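Local coordinates for protein rhamnosidase B (Bacillus sp., PDB 2OKX) that hydrolyses terminal alpha-L-rhamnose residues from rhamnosides, as a family 78 glycoside hydrolase that probably inverts the anomeric configuration, at residues C243-T248 and R365-A370; V258-P263 and S269-D274; V468-E473 and D854-S859; N547-I552 and Q830-D835; E692-H697 and A738-E743. All coordinates share one frame; numbering follows the deposited sequence.

Contact 1: C243-T248 and R365-A370; sequences CGYVAT and RALPEA
Tyr245, on strand 240-252 of the D2 domain's beta-sandwich, brings its ring up to Leu367 and Pro368 of helix 362-370, both approaching at a slant; the helix packs across the outside of the eight-stranded sheet. Along the helix, Arg365 directs its CB away from the strand, and a glycerol, probably from the crystallisation liquor, is bound at its carbonyl O. Leu367 comes next: its CG stands anti to the backbone N (chi1 -175°), which brings CD2 to 4.0 Å from Tyr245 CE1, and the two side chains slide past each other in opposite directions. The same leucine reaches Ile340, Leu377 and Phe380, extending the apolar layer. At Pro368 the helix is kinked, and the proline ring crosses the tyrosine side chain at about a right angle. The phenol OH is hydrogen-bonded to Tyr364 O, in the preceding part of the same helix, and the Tyr364 ring meets that of Tyr245 with the planes about 35° apart. A serine in place of Tyr245 would probably open a gap beside Leu367 and Pro368 and leave Tyr364 O without its hydroxyl partner. Pro368 CG lies 3.5 Å from Tyr245 CZ and 3.7 Å from Tyr245 CE2.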
# COMPACT_ATOMS: atom_id res chain seq x y z
N CYS A 243 27.35 -0.06 4.75
CA CYS A 243 28.15 0.30 5.91
C CYS A 243 28.81 1.64 5.63
O CYS A 243 29.47 1.81 4.60
CB CYS A 243 29.23 -0.77 6.13
SG CYS A 243 30.33 -0.45 7.51
N GLY A 244 28.63 2.60 6.53
CA GLY A 244 29.22 3.91 6.33
C GLY A 244 28.62 4.97 7.22
O GLY A 244 27.86 4.67 8.14
N TYR A 245 28.96 6.22 6.94
CA TYR A 245 28.46 7.34 7.73
C TYR A 245 27.99 8.50 6.87
O TYR A 245 28.24 8.54 5.66
CB TYR A 245 29.56 7.93 8.63
CG TYR A 245 30.30 6.96 9.52
CD1 TYR A 245 31.33 6.17 9.01
CD2 TYR A 245 30.00 6.86 10.87
CE1 TYR A 245 32.04 5.30 9.84
CE2 TYR A 245 30.70 6.00 11.70
CZ TYR A 245 31.71 5.22 11.18
OH TYR A 245 32.39 4.36 12.01
N VAL A 246 27.31 9.43 7.51
CA VAL A 246 26.88 10.66 6.86
C VAL A 246 27.76 11.66 7.60
O VAL A 246 27.87 11.58 8.82
CB VAL A 246 25.41 11.01 7.12
CG1 VAL A 246 25.16 12.48 6.81
CG2 VAL A 246 24.51 10.14 6.25
N ALA A 247 28.37 12.58 6.87
CA ALA A 247 29.24 13.55 7.53
C ALA A 247 29.04 14.97 7.04
O ALA A 247 28.79 15.21 5.85
CB ALA A 247 30.70 13.14 7.36
N THR A 248 29.15 15.92 7.96
CA THR A 248 29.01 17.33 7.64
C THR A 248 29.77 18.15 8.68
O THR A 248 29.95 17.73 9.82
CB THR A 248 27.53 17.77 7.66
OG1 THR A 248 27.42 19.08 7.09
CG2 THR A 248 27.00 17.80 9.09
N ARG A 365 35.70 0.95 11.54
CA ARG A 365 35.84 0.83 12.99
C ARG A 365 36.70 1.89 13.66
O ARG A 365 36.43 2.28 14.80
CB ARG A 365 36.40 -0.55 13.34
CG ARG A 365 35.44 -1.70 13.07
CD ARG A 365 34.23 -1.64 13.99
NE ARG A 365 33.30 -2.75 13.73
CZ ARG A 365 32.20 -2.98 14.44
NH1 ARG A 365 31.88 -2.18 15.45
NH2 ARG A 365 31.42 -4.01 14.13
N ALA A 366 37.72 2.36 12.97
CA ALA A 366 38.62 3.37 13.54
C ALA A 366 38.17 4.80 13.27
O ALA A 366 38.27 5.66 14.14
CB ALA A 366 40.03 3.16 13.00
N LEU A 367 37.68 5.03 12.06
CA LEU A 367 37.25 6.35 11.61
C LEU A 367 36.62 7.32 12.61
O LEU A 367 37.13 8.43 12.80
CB LEU A 367 36.32 6.21 10.40
CG LEU A 367 35.86 7.49 9.72
CD1 LEU A 367 37.00 8.48 9.60
CD2 LEU A 367 35.31 7.15 8.35
N PRO A 368 35.53 6.92 13.27
CA PRO A 368 34.90 7.84 14.23
C PRO A 368 35.89 8.58 15.13
O PRO A 368 36.01 9.80 15.06
CB PRO A 368 33.97 6.93 15.02
CG PRO A 368 33.57 5.92 14.01
CD PRO A 368 34.89 5.60 13.33
N GLU A 369 36.60 7.83 15.97
CA GLU A 369 37.56 8.42 16.89
C GLU A 369 38.87 8.85 16.23
O GLU A 369 39.58 9.71 16.74
CB GLU A 369 37.85 7.44 18.03
CG GLU A 369 36.69 7.26 19.02
CD GLU A 369 35.52 6.45 18.47
OE1 GLU A 369 34.50 6.32 19.17
OE2 GLU A 369 35.63 5.93 17.33
N ALA A 370 39.20 8.25 15.08
CA ALA A 370 40.43 8.56 14.38
C ALA A 370 40.39 9.86 13.57
O ALA A 370 41.42 10.33 13.08
CB ALA A 370 40.81 7.41 13.46

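Contact 2: V258-P263 and S269-D274; sequences VTLGFP and SGVWVD
Val271 faces Leu260 and Phe262 across the interior of a beta-sandwich in domain D2. Strand 256-262 belongs to a five-stranded antiparallel sheet and strand 271-273 to an eight-stranded one. The CA atoms of Leu260 and Val271 are 9.6 Å apart, and no hydrogen bond links the segments, as expected for strands of facing sheets that meet through side chains alone. From Val271 CA the bond to CB already points at strand 256-262, and there the side chain forks. CG1, set trans to the main-chain nitrogen (chi1 175°), reaches Leu260 CD1 at 4.0 Å, the two side chains crossing obliquely. CG2, on the other branch, runs to the far end of the Phe262 ring, 3.8 Å from CZ and 3.9 Å from CE2, at a slant to the ring. A single beta-branched residue thus touches both Leu260 and Phe262, one with each methyl; the two lie on the same face of the opposing strand, Gly261 between them in sequence. The same interior holds further cross-sheet contacts, Phe262 with Val303 and Val271 with Tyr290, while Phe316, Ile318 and Leu292 are neighbours within the sheet of Leu260 and Phe262. All the meeting atoms are carbon and all three residues are buried, so the cohesion here rests on van der Waals fit and exclusion of water.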
# COMPACT_ATOMS: atom_id res chain seq x y z
N VAL A 258 23.11 23.35 20.27
CA VAL A 258 22.58 22.91 18.99
C VAL A 258 21.86 21.58 19.21
O VAL A 258 22.32 20.73 19.97
CB VAL A 258 23.72 22.70 17.96
CG1 VAL A 258 23.14 22.28 16.62
CG2 VAL A 258 24.52 23.98 17.81
N THR A 259 20.72 21.42 18.55
CA THR A 259 19.96 20.18 18.70
C THR A 259 19.93 19.41 17.39
O THR A 259 19.53 19.95 16.36
CB THR A 259 18.51 20.46 19.15
OG1 THR A 259 18.51 21.19 20.38
CG2 THR A 259 17.75 19.15 19.35
N LEU A 260 20.37 18.16 17.44
CA LEU A 260 20.36 17.32 16.26
C LEU A 260 19.08 16.51 16.36
O LEU A 260 18.81 15.90 17.40
CB LEU A 260 21.56 16.37 16.24
CG LEU A 260 22.96 16.99 16.29
CD1 LEU A 260 24.00 15.87 16.22
CD2 LEU A 260 23.15 17.98 15.15
N GLY A 261 18.29 16.51 15.29
CA GLY A 261 17.04 15.77 15.30
C GLY A 261 17.00 14.67 14.27
O GLY A 261 17.49 14.83 13.14
N PHE A 262 16.43 13.54 14.65
CA PHE A 262 16.31 12.39 13.77
C PHE A 262 14.86 11.92 13.80
O PHE A 262 14.49 11.05 14.59
CB PHE A 262 17.26 11.28 14.23
CG PHE A 262 18.71 11.65 14.09
CD1 PHE A 262 19.36 11.49 12.87
CD2 PHE A 262 19.41 12.20 15.15
CE1 PHE A 262 20.70 11.88 12.71
CE2 PHE A 262 20.75 12.60 15.00
CZ PHE A 262 21.39 12.44 13.78
N PRO A 263 14.02 12.51 12.93
CA PRO A 263 12.60 12.18 12.82
C PRO A 263 12.33 10.69 12.77
O PRO A 263 11.35 10.20 13.33
CB PRO A 263 12.18 12.89 11.53
CG PRO A 263 13.07 14.08 11.52
CD PRO A 263 14.41 13.49 11.90
N SER A 269 24.93 2.67 14.60
CA SER A 269 25.30 2.55 16.00
C SER A 269 25.29 3.84 16.81
O SER A 269 25.27 3.80 18.04
CB SER A 269 26.68 1.90 16.12
OG SER A 269 27.67 2.73 15.54
N GLY A 270 25.34 4.99 16.15
CA GLY A 270 25.33 6.23 16.90
C GLY A 270 25.75 7.49 16.17
O GLY A 270 25.90 7.50 14.94
N VAL A 271 25.93 8.56 16.94
CA VAL A 271 26.32 9.85 16.42
C VAL A 271 27.59 10.33 17.13
O VAL A 271 27.70 10.24 18.35
CB VAL A 271 25.21 10.90 16.64
CG1 VAL A 271 25.68 12.28 16.20
CG2 VAL A 271 23.94 10.51 15.88
N TRP A 272 28.54 10.83 16.34
CA TRP A 272 29.80 11.33 16.87
C TRP A 272 29.95 12.82 16.52
O TRP A 272 29.59 13.25 15.43
CB TRP A 272 30.98 10.56 16.26
CG TRP A 272 31.22 9.20 16.87
CD1 TRP A 272 32.16 8.88 17.80
CD2 TRP A 272 30.51 7.99 16.58
NE1 TRP A 272 32.09 7.54 18.11
CE2 TRP A 272 31.08 6.97 17.38
CE3 TRP A 272 29.45 7.66 15.73
CZ2 TRP A 272 30.63 5.65 17.35
CZ3 TRP A 272 29.00 6.35 15.69
CH2 TRP A 272 29.59 5.36 16.50
N VAL A 273 30.47 13.59 17.47
CA VAL A 273 30.70 15.01 17.28
C VAL A 273 32.13 15.29 17.73
O VAL A 273 32.47 15.07 18.89
CB VAL A 273 29.72 15.87 18.11
CG1 VAL A 273 30.07 17.34 17.97
CG2 VAL A 273 28.29 15.62 17.63
N ASP A 274 32.96 15.77 16.81
CA ASP A 274 34.36 16.05 17.11
C ASP A 274 35.04 14.77 17.60
O ASP A 274 35.89 14.81 18.49
CB ASP A 274 34.47 17.14 18.19
CG ASP A 274 33.87 18.46 17.75
OD1 ASP A 274 34.05 18.84 16.58
OD2 ASP A 274 33.23 19.14 18.59

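Contact 3: V468-E473 and D854-S859; sequences VEYMRE and DMLTRS
An interdomain seam brings Glu469, at a break in strand 462-472 of the concanavalin-like domain, and the adjoining Tyr470 against Leu856 and Ser859 in the loop between helices 817-833 and 868-876 of the six-hairpin catalytic domain. Two waters bridge Glu469 to that loop. One donates to Glu469 OE1 at 2.7 Å and to Arg858 O at 2.9 Å; the other donates to Glu469 OE2 at 2.6 Å and is also hydrogen-bonded to Ser859 OG. Directly, Glu469 OE1 comes within 3.5 Å of Ser859 CA, without a hydrogen bond to the 854-859 segment, but the same oxygen accepts the backbone N-H of His860, the next residue. Tyr470 makes the apolar half of the seam. The trans setting of its chi1 (-177°) swings the ring toward Leu856 CD1, which sits 3.6 Å from Tyr470 CZ, the two side chains crossing at about a right angle. The ring of His860 meets the Tyr470 ring with planes about 15° apart. Thr857 OG1 donates to Ser859 O at 3.0 Å from above the carbonyl plane. Arg858 turns its CB away from the strand, and its guanidinium forms salt bridges with Glu841 and Glu572. The buried carboxylate of Glu469 is therefore satisfied on both oxygens, and its links to the loop, one direct and two through water, would probably hold the backbone next to Arg858 in place.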
# COMPACT_ATOMS: atom_id res chain seq x y z
N VAL A 468 -1.96 11.90 7.94
CA VAL A 468 -1.77 10.83 8.91
C VAL A 468 -3.10 10.11 9.08
O VAL A 468 -4.15 10.63 8.70
CB VAL A 468 -1.27 11.36 10.28
CG1 VAL A 468 0.06 12.08 10.10
CG2 VAL A 468 -2.30 12.28 10.91
N GLU A 469 -3.05 8.91 9.65
CA GLU A 469 -4.25 8.09 9.85
C GLU A 469 -4.85 8.21 11.24
O GLU A 469 -6.06 8.06 11.42
CB GLU A 469 -3.94 6.61 9.65
CG GLU A 469 -3.31 6.22 8.35
CD GLU A 469 -3.20 4.71 8.24
OE1 GLU A 469 -2.47 4.10 9.05
OE2 GLU A 469 -3.86 4.14 7.35
N TYR A 470 -3.98 8.46 12.22
CA TYR A 470 -4.41 8.49 13.61
C TYR A 470 -3.80 9.57 14.49
O TYR A 470 -2.61 9.87 14.42
CB TYR A 470 -4.10 7.11 14.23
CG TYR A 470 -4.55 6.94 15.66
CD1 TYR A 470 -3.70 7.25 16.73
CD2 TYR A 470 -5.83 6.49 15.94
CE1 TYR A 470 -4.14 7.12 18.05
CE2 TYR A 470 -6.27 6.36 17.25
CZ TYR A 470 -5.43 6.68 18.30
OH TYR A 470 -5.88 6.55 19.59
N MET A 471 -4.65 10.15 15.33
CA MET A 471 -4.23 11.14 16.30
C MET A 471 -5.30 11.20 17.38
O MET A 471 -6.49 10.99 17.12
CB MET A 471 -3.97 12.52 15.65
CG MET A 471 -5.08 13.15 14.87
SD MET A 471 -4.41 14.50 13.81
CE MET A 471 -3.77 15.64 15.04
N ARG A 472 -4.86 11.43 18.62
CA ARG A 472 -5.78 11.48 19.74
C ARG A 472 -5.20 12.22 20.94
O ARG A 472 -4.10 11.92 21.39
CB ARG A 472 -6.13 10.05 20.18
CG ARG A 472 -7.04 9.98 21.42
CD ARG A 472 -7.13 8.55 21.97
NE ARG A 472 -7.99 8.48 23.16
CZ ARG A 472 -9.32 8.51 23.13
NH1 ARG A 472 -9.97 8.60 21.98
NH2 ARG A 472 -10.00 8.46 24.27
N GLU A 473 -5.95 13.20 21.42
CA GLU A 473 -5.58 13.98 22.60
C GLU A 473 -4.10 14.38 22.73
O GLU A 473 -3.46 14.08 23.74
CB GLU A 473 -6.03 13.22 23.85
CG GLU A 473 -7.55 13.02 23.88
CD GLU A 473 -8.04 12.18 25.05
OE1 GLU A 473 -9.26 12.16 25.29
OE2 GLU A 473 -7.21 11.55 25.74
N ASP A 854 4.11 0.82 21.56
CA ASP A 854 2.94 1.42 22.18
C ASP A 854 1.87 1.75 21.14
O ASP A 854 0.73 2.05 21.49
CB ASP A 854 3.31 2.70 22.94
CG ASP A 854 4.22 2.43 24.13
OD1 ASP A 854 3.83 1.65 25.03
OD2 ASP A 854 5.33 2.99 24.17
N MET A 855 2.25 1.71 19.87
CA MET A 855 1.31 2.01 18.80
C MET A 855 0.20 0.97 18.77
O MET A 855 0.45 -0.22 18.98
CB MET A 855 2.01 2.02 17.44
CG MET A 855 3.11 3.05 17.31
SD MET A 855 3.88 2.94 15.71
CE MET A 855 4.50 4.64 15.50
N LEU A 856 -1.02 1.42 18.49
CA LEU A 856 -2.15 0.50 18.42
C LEU A 856 -1.92 -0.47 17.26
O LEU A 856 -2.25 -1.65 17.35
CB LEU A 856 -3.45 1.29 18.19
CG LEU A 856 -3.88 2.20 19.34
CD1 LEU A 856 -5.01 3.13 18.90
CD2 LEU A 856 -4.32 1.34 20.52
N THR A 857 -1.32 0.05 16.19
CA THR A 857 -1.05 -0.72 14.98
C THR A 857 -0.23 0.18 14.06
O THR A 857 -0.11 1.38 14.31
CB THR A 857 -2.39 -1.08 14.27
OG1 THR A 857 -2.13 -1.80 13.06
CG2 THR A 857 -3.15 0.20 13.93
N ARG A 858 0.36 -0.39 13.01
CA ARG A 858 1.12 0.44 12.07
C ARG A 858 0.08 1.08 11.16
O ARG A 858 -0.26 2.26 11.30
CB ARG A 858 2.08 -0.41 11.23
CG ARG A 858 2.83 0.43 10.19
CD ARG A 858 3.59 -0.41 9.16
NE ARG A 858 2.71 -1.27 8.37
CZ ARG A 858 2.89 -1.52 7.07
NH1 ARG A 858 3.91 -0.97 6.42
NH2 ARG A 858 2.07 -2.34 6.43
N SER A 859 -0.44 0.29 10.23
CA SER A 859 -1.48 0.74 9.31
C SER A 859 -2.85 0.61 9.99
O SER A 859 -3.14 -0.40 10.63
CB SER A 859 -1.47 -0.11 8.05
OG SER A 859 -2.68 0.03 7.33
O HOH W 1 -0.54 5.04 10.70
O HOH W 2 -3.25 2.11 5.84

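Contact 4: N547-I552 and Q830-D835; sequences NATWEI and QMLRYD
Helix 544-559 and the last turn of helix 817-833 come together at Thr549 and Leu832, whose CA atoms are 7.8 Å apart, with no hydrogen bond passing between the two segments. The meeting is a one-against-three arrangement, in which Leu832 extends into the face made by Ala548, Thr549 and Ile552. Its two methyls divide the work. CD1 lies 3.7 Å from Ala548 CB and 3.9 Å from Thr549 CG2, fitting against neighbouring residues of the same turn, while CD2 rests 4.0 Å from Ile552 CG2, one turn further on. The threonine presents carbon to the leucine because its OG1 occupies the position between backbone N and carbonyl carbon (chi1 69°), from which it is hydrogen-bonded to Leu546 O. CG2 is thereby left to face the partner, crossing the leucine at about a right angle. Just beyond Leu832 the second helix stops in a Schellman motif with Asp835, of positive phi, as the C-prime residue: Asp835 N bonds to Leu832 O at 2.9 Å and Ala836 N to Met831 O. The Asp835 carboxylate forms a salt bridge with Arg506. Thr549 also touches Ile824 and Tyr828 of helix 817-833 as well as Pro868 and Leu872 of helix 868-876. Such apolar packing between helices distant in sequence is in keeping with the (alpha/alpha)6 barrel of six-hairpin glycosidases.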
# COMPACT_ATOMS: atom_id res chain seq x y z
N ASN A 547 -23.07 -3.78 13.71
CA ASN A 547 -23.36 -2.96 12.53
C ASN A 547 -22.19 -2.04 12.22
O ASN A 547 -21.83 -1.85 11.05
CB ASN A 547 -24.61 -2.10 12.75
CG ASN A 547 -25.87 -2.92 12.84
OD1 ASN A 547 -25.88 -4.10 12.46
ND2 ASN A 547 -26.94 -2.31 13.33
N ALA A 548 -21.61 -1.47 13.26
CA ALA A 548 -20.48 -0.57 13.09
C ALA A 548 -19.24 -1.32 12.60
O ALA A 548 -18.47 -0.79 11.81
CB ALA A 548 -20.17 0.16 14.40
N THR A 549 -19.05 -2.55 13.07
CA THR A 549 -17.89 -3.32 12.65
C THR A 549 -18.03 -3.67 11.17
O THR A 549 -17.04 -3.71 10.45
CB THR A 549 -17.70 -4.64 13.47
OG1 THR A 549 -18.74 -5.57 13.15
CG2 THR A 549 -17.72 -4.35 14.97
N TRP A 550 -19.26 -3.89 10.73
CA TRP A 550 -19.52 -4.21 9.32
C TRP A 550 -19.23 -2.96 8.48
O TRP A 550 -18.63 -3.03 7.41
CB TRP A 550 -20.98 -4.62 9.11
CG TRP A 550 -21.24 -5.23 7.75
CD1 TRP A 550 -21.13 -6.56 7.41
CD2 TRP A 550 -21.59 -4.53 6.55
NE1 TRP A 550 -21.39 -6.72 6.07
CE2 TRP A 550 -21.68 -5.50 5.52
CE3 TRP A 550 -21.84 -3.19 6.25
CZ2 TRP A 550 -22.01 -5.15 4.20
CZ3 TRP A 550 -22.17 -2.85 4.94
CH2 TRP A 550 -22.24 -3.83 3.93
N GLU A 551 -19.67 -1.81 8.99
CA GLU A 551 -19.48 -0.53 8.31
C GLU A 551 -17.99 -0.24 8.08
O GLU A 551 -17.59 0.11 6.97
CB GLU A 551 -20.12 0.57 9.16
CG GLU A 551 -20.25 1.92 8.48
CD GLU A 551 -21.18 1.88 7.27
OE1 GLU A 551 -22.24 1.22 7.35
OE2 GLU A 551 -20.85 2.53 6.26
N ILE A 552 -17.15 -0.37 9.10
CA ILE A 552 -15.74 -0.09 8.89
C ILE A 552 -15.07 -1.16 8.03
O ILE A 552 -14.11 -0.88 7.32
CB ILE A 552 -14.95 0.09 10.22
CG1 ILE A 552 -14.93 -1.20 11.03
CG2 ILE A 552 -15.57 1.22 11.02
CD1 ILE A 552 -14.01 -1.11 12.26
N GLN A 830 -12.69 -2.73 20.11
CA GLN A 830 -11.56 -1.96 20.61
C GLN A 830 -11.08 -0.96 19.56
O GLN A 830 -10.58 0.11 19.89
CB GLN A 830 -10.41 -2.89 21.01
CG GLN A 830 -9.60 -3.44 19.85
CD GLN A 830 -8.43 -4.30 20.30
OE1 GLN A 830 -7.66 -3.92 21.19
NE2 GLN A 830 -8.27 -5.47 19.67
N MET A 831 -11.25 -1.31 18.28
CA MET A 831 -10.86 -0.41 17.20
C MET A 831 -11.79 0.79 17.22
O MET A 831 -11.35 1.94 17.14
CB MET A 831 -10.98 -1.11 15.84
CG MET A 831 -10.01 -2.25 15.64
SD MET A 831 -10.23 -2.99 14.02
CE MET A 831 -9.56 -4.64 14.31
N LEU A 832 -13.09 0.51 17.34
CA LEU A 832 -14.10 1.55 17.38
C LEU A 832 -13.95 2.45 18.61
O LEU A 832 -14.32 3.62 18.58
CB LEU A 832 -15.49 0.92 17.36
CG LEU A 832 -15.85 0.26 16.02
CD1 LEU A 832 -17.06 -0.65 16.18
CD2 LEU A 832 -16.12 1.35 14.99
N ARG A 833 -13.41 1.89 19.69
CA ARG A 833 -13.22 2.67 20.91
C ARG A 833 -12.31 3.85 20.60
O ARG A 833 -12.49 4.94 21.12
CB ARG A 833 -12.61 1.80 22.01
CG ARG A 833 -12.50 2.51 23.38
CD ARG A 833 -11.15 3.20 23.57
NE ARG A 833 -11.11 3.97 24.82
CZ ARG A 833 -11.64 5.18 24.97
NH1 ARG A 833 -12.26 5.77 23.95
NH2 ARG A 833 -11.56 5.81 26.14
N TYR A 834 -11.33 3.62 19.72
CA TYR A 834 -10.40 4.68 19.34
C TYR A 834 -10.83 5.41 18.07
O TYR A 834 -10.01 5.99 17.36
CB TYR A 834 -8.98 4.10 19.18
CG TYR A 834 -8.40 3.62 20.49
CD1 TYR A 834 -8.49 2.29 20.87
CD2 TYR A 834 -7.81 4.52 21.37
CE1 TYR A 834 -8.01 1.86 22.12
CE2 TYR A 834 -7.34 4.11 22.62
CZ TYR A 834 -7.44 2.77 22.98
OH TYR A 834 -7.00 2.37 24.22
N ASP A 835 -12.13 5.37 17.80
CA ASP A 835 -12.73 6.04 16.65
C ASP A 835 -12.23 5.58 15.28
O ASP A 835 -12.13 6.37 14.35
CB ASP A 835 -12.56 7.56 16.79
CG ASP A 835 -13.47 8.34 15.86
OD1 ASP A 835 -14.60 7.88 15.60
OD2 ASP A 835 -13.06 9.43 15.39

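Contact 5: E692-H697 and A738-E743; sequences EGIVTH and AVLWDE
Leu740 and Thr696 reach toward each other tip to tip, and their meeting carries most of this contact. Leu740 CD1 is 3.5 Å from Thr696 OG1 and 3.8 Å from Thr696 CG2, so one methyl is set against both branches of the threonine; the other, CD2, lies 3.8 Å from Thr696 OG1. Ile694 adds a looser touch, its CG2 being 4.4 Å from Leu740 CD1. In the next shell the hydroxyl has its own polar partner: Thr696 OG1, anti to the carbonyl carbon (chi1 -53°), hydrogen-bonds to Ile749 O, with a weak second bond to Asp750 O. Strand 747-752 is the middle of a small antiparallel sheet, flanked by strands 694-695 and 741-742. Backbone bonds join Ile694 to Ile752, Thr696 to Asp750 and Leu740 to Ile749, which fixes both segments on the same central strand, and Ile749 and Ile752 also touch the Leu740 side chain. Further out, Val695 occupies the N-cap position of helix 696-715, while Leu740 follows the end of helix 723-739, so the contact ties the start of one helix to the end of the next within the six-hairpin domain. An alanine in place of Leu740 would probably leave a gap beside Thr696 and Ile694 and strip the Thr696 hydroxyl of its apolar cover. Because that hydroxyl is bonded chiefly to Ile749 O, its contact with the leucine methyls is one of dispersion, in a buried setting.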
# COMPACT_ATOMS: atom_id res chain seq x y z
N GLU A 692 14.46 -20.47 9.08
CA GLU A 692 15.23 -21.71 9.11
C GLU A 692 14.71 -22.91 8.33
O GLU A 692 14.82 -22.95 7.11
CB GLU A 692 15.46 -22.14 10.56
CG GLU A 692 16.33 -21.18 11.36
CD GLU A 692 16.54 -21.66 12.78
OE1 GLU A 692 17.23 -20.95 13.55
OE2 GLU A 692 16.01 -22.73 13.13
N GLY A 693 14.14 -23.88 9.04
CA GLY A 693 13.68 -25.08 8.37
C GLY A 693 12.21 -25.42 8.25
O GLY A 693 11.50 -24.87 7.40
N ILE A 694 11.75 -26.34 9.08
CA ILE A 694 10.38 -26.83 9.06
C ILE A 694 9.39 -26.04 9.91
O ILE A 694 9.31 -26.23 11.12
CB ILE A 694 10.32 -28.31 9.50
CG1 ILE A 694 11.33 -29.13 8.70
CG2 ILE A 694 8.92 -28.87 9.27
CD1 ILE A 694 11.42 -30.58 9.13
N VAL A 695 8.62 -25.16 9.26
CA VAL A 695 7.62 -24.37 9.96
C VAL A 695 6.28 -25.07 9.76
O VAL A 695 5.81 -25.25 8.64
CB VAL A 695 7.56 -22.93 9.40
CG1 VAL A 695 6.54 -22.11 10.18
CG2 VAL A 695 8.95 -22.29 9.50
N THR A 696 5.65 -25.45 10.87
CA THR A 696 4.40 -26.19 10.83
C THR A 696 3.25 -25.55 10.05
O THR A 696 2.67 -26.20 9.17
CB THR A 696 3.91 -26.52 12.26
OG1 THR A 696 4.96 -27.18 12.98
CG2 THR A 696 2.70 -27.45 12.21
N HIS A 697 2.91 -24.30 10.34
CA HIS A 697 1.78 -23.69 9.63
C HIS A 697 1.83 -23.77 8.10
O HIS A 697 0.82 -24.09 7.48
CB HIS A 697 1.55 -22.24 10.10
CG HIS A 697 2.69 -21.30 9.86
ND1 HIS A 697 3.21 -21.07 8.60
CD2 HIS A 697 3.37 -20.50 10.71
CE1 HIS A 697 4.16 -20.16 8.69
NE2 HIS A 697 4.28 -19.79 9.95
N ALA A 738 2.74 -37.41 12.43
CA ALA A 738 3.72 -38.32 12.99
C ALA A 738 4.91 -37.61 13.63
O ALA A 738 5.48 -38.11 14.61
CB ALA A 738 4.22 -39.28 11.91
N VAL A 739 5.28 -36.45 13.10
CA VAL A 739 6.43 -35.72 13.61
C VAL A 739 6.13 -34.45 14.41
O VAL A 739 6.56 -34.31 15.56
CB VAL A 739 7.38 -35.32 12.44
CG1 VAL A 739 8.63 -34.65 12.99
CG2 VAL A 739 7.73 -36.56 11.62
N LEU A 740 5.40 -33.53 13.79
CA LEU A 740 5.09 -32.24 14.41
C LEU A 740 4.12 -32.20 15.58
O LEU A 740 3.84 -31.12 16.11
CB LEU A 740 4.63 -31.27 13.32
CG LEU A 740 5.71 -31.04 12.26
CD1 LEU A 740 5.17 -30.17 11.14
CD2 LEU A 740 6.93 -30.41 12.91
N TRP A 741 3.61 -33.35 16.01
CA TRP A 741 2.68 -33.38 17.13
C TRP A 741 3.36 -33.74 18.45
O TRP A 741 4.23 -34.61 18.49
CB TRP A 741 1.54 -34.37 16.84
CG TRP A 741 0.59 -34.57 18.00
CD1 TRP A 741 0.69 -35.50 18.99
CD2 TRP A 741 -0.59 -33.80 18.28
NE1 TRP A 741 -0.36 -35.37 19.87
CE2 TRP A 741 -1.16 -34.33 19.46
CE3 TRP A 741 -1.22 -32.72 17.65
CZ2 TRP A 741 -2.33 -33.82 20.03
CZ3 TRP A 741 -2.39 -32.20 18.22
CH2 TRP A 741 -2.93 -32.76 19.40
N ASP A 742 2.96 -33.06 19.52
CA ASP A 742 3.52 -33.32 20.85
C ASP A 742 2.44 -33.94 21.73
O ASP A 742 1.40 -33.34 21.98
CB ASP A 742 4.00 -32.01 21.49
CG ASP A 742 4.76 -32.24 22.78
OD1 ASP A 742 5.88 -32.79 22.72
OD2 ASP A 742 4.25 -31.88 23.86
N GLU A 743 2.70 -35.15 22.22
CA GLU A 743 1.75 -35.86 23.06
C GLU A 743 1.50 -35.19 24.41
O GLU A 743 0.36 -35.05 24.84
CB GLU A 743 2.21 -37.30 23.29
CG GLU A 743 2.20 -38.16 22.03
CD GLU A 743 0.81 -38.34 21.45
OE1 GLU A 743 0.70 -38.96 20.37
OE2 GLU A 743 -0.17 -37.88 22.08

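Overall arrangement
Contacts 1 and 2 share the D2 beta-sandwich, 13 Å apart between centres, and are joined where Glu369 OE1 lies 2.9 Å from Trp272 NE1, a probable hydrogen bond: helix 362-370 covers the outer side of the sheet whose inner side supplies Val271. Contacts 3 and 4, with centres 15 Å apart, meet through Tyr834, whose CG is 3.8 Å from Leu856 CD1, so 830-835 abuts the interdomain seam. Contact 5 stands apart in the catalytic domain, its centre 37 Å from that of contact 4. In contact 3 a glycerol, probably from the crystallisation liquor, though such molecules can mark pockets, lies about 3 Å from the Arg858 side chain; nearest atoms of contact 2 are about 9 Å from contact 3.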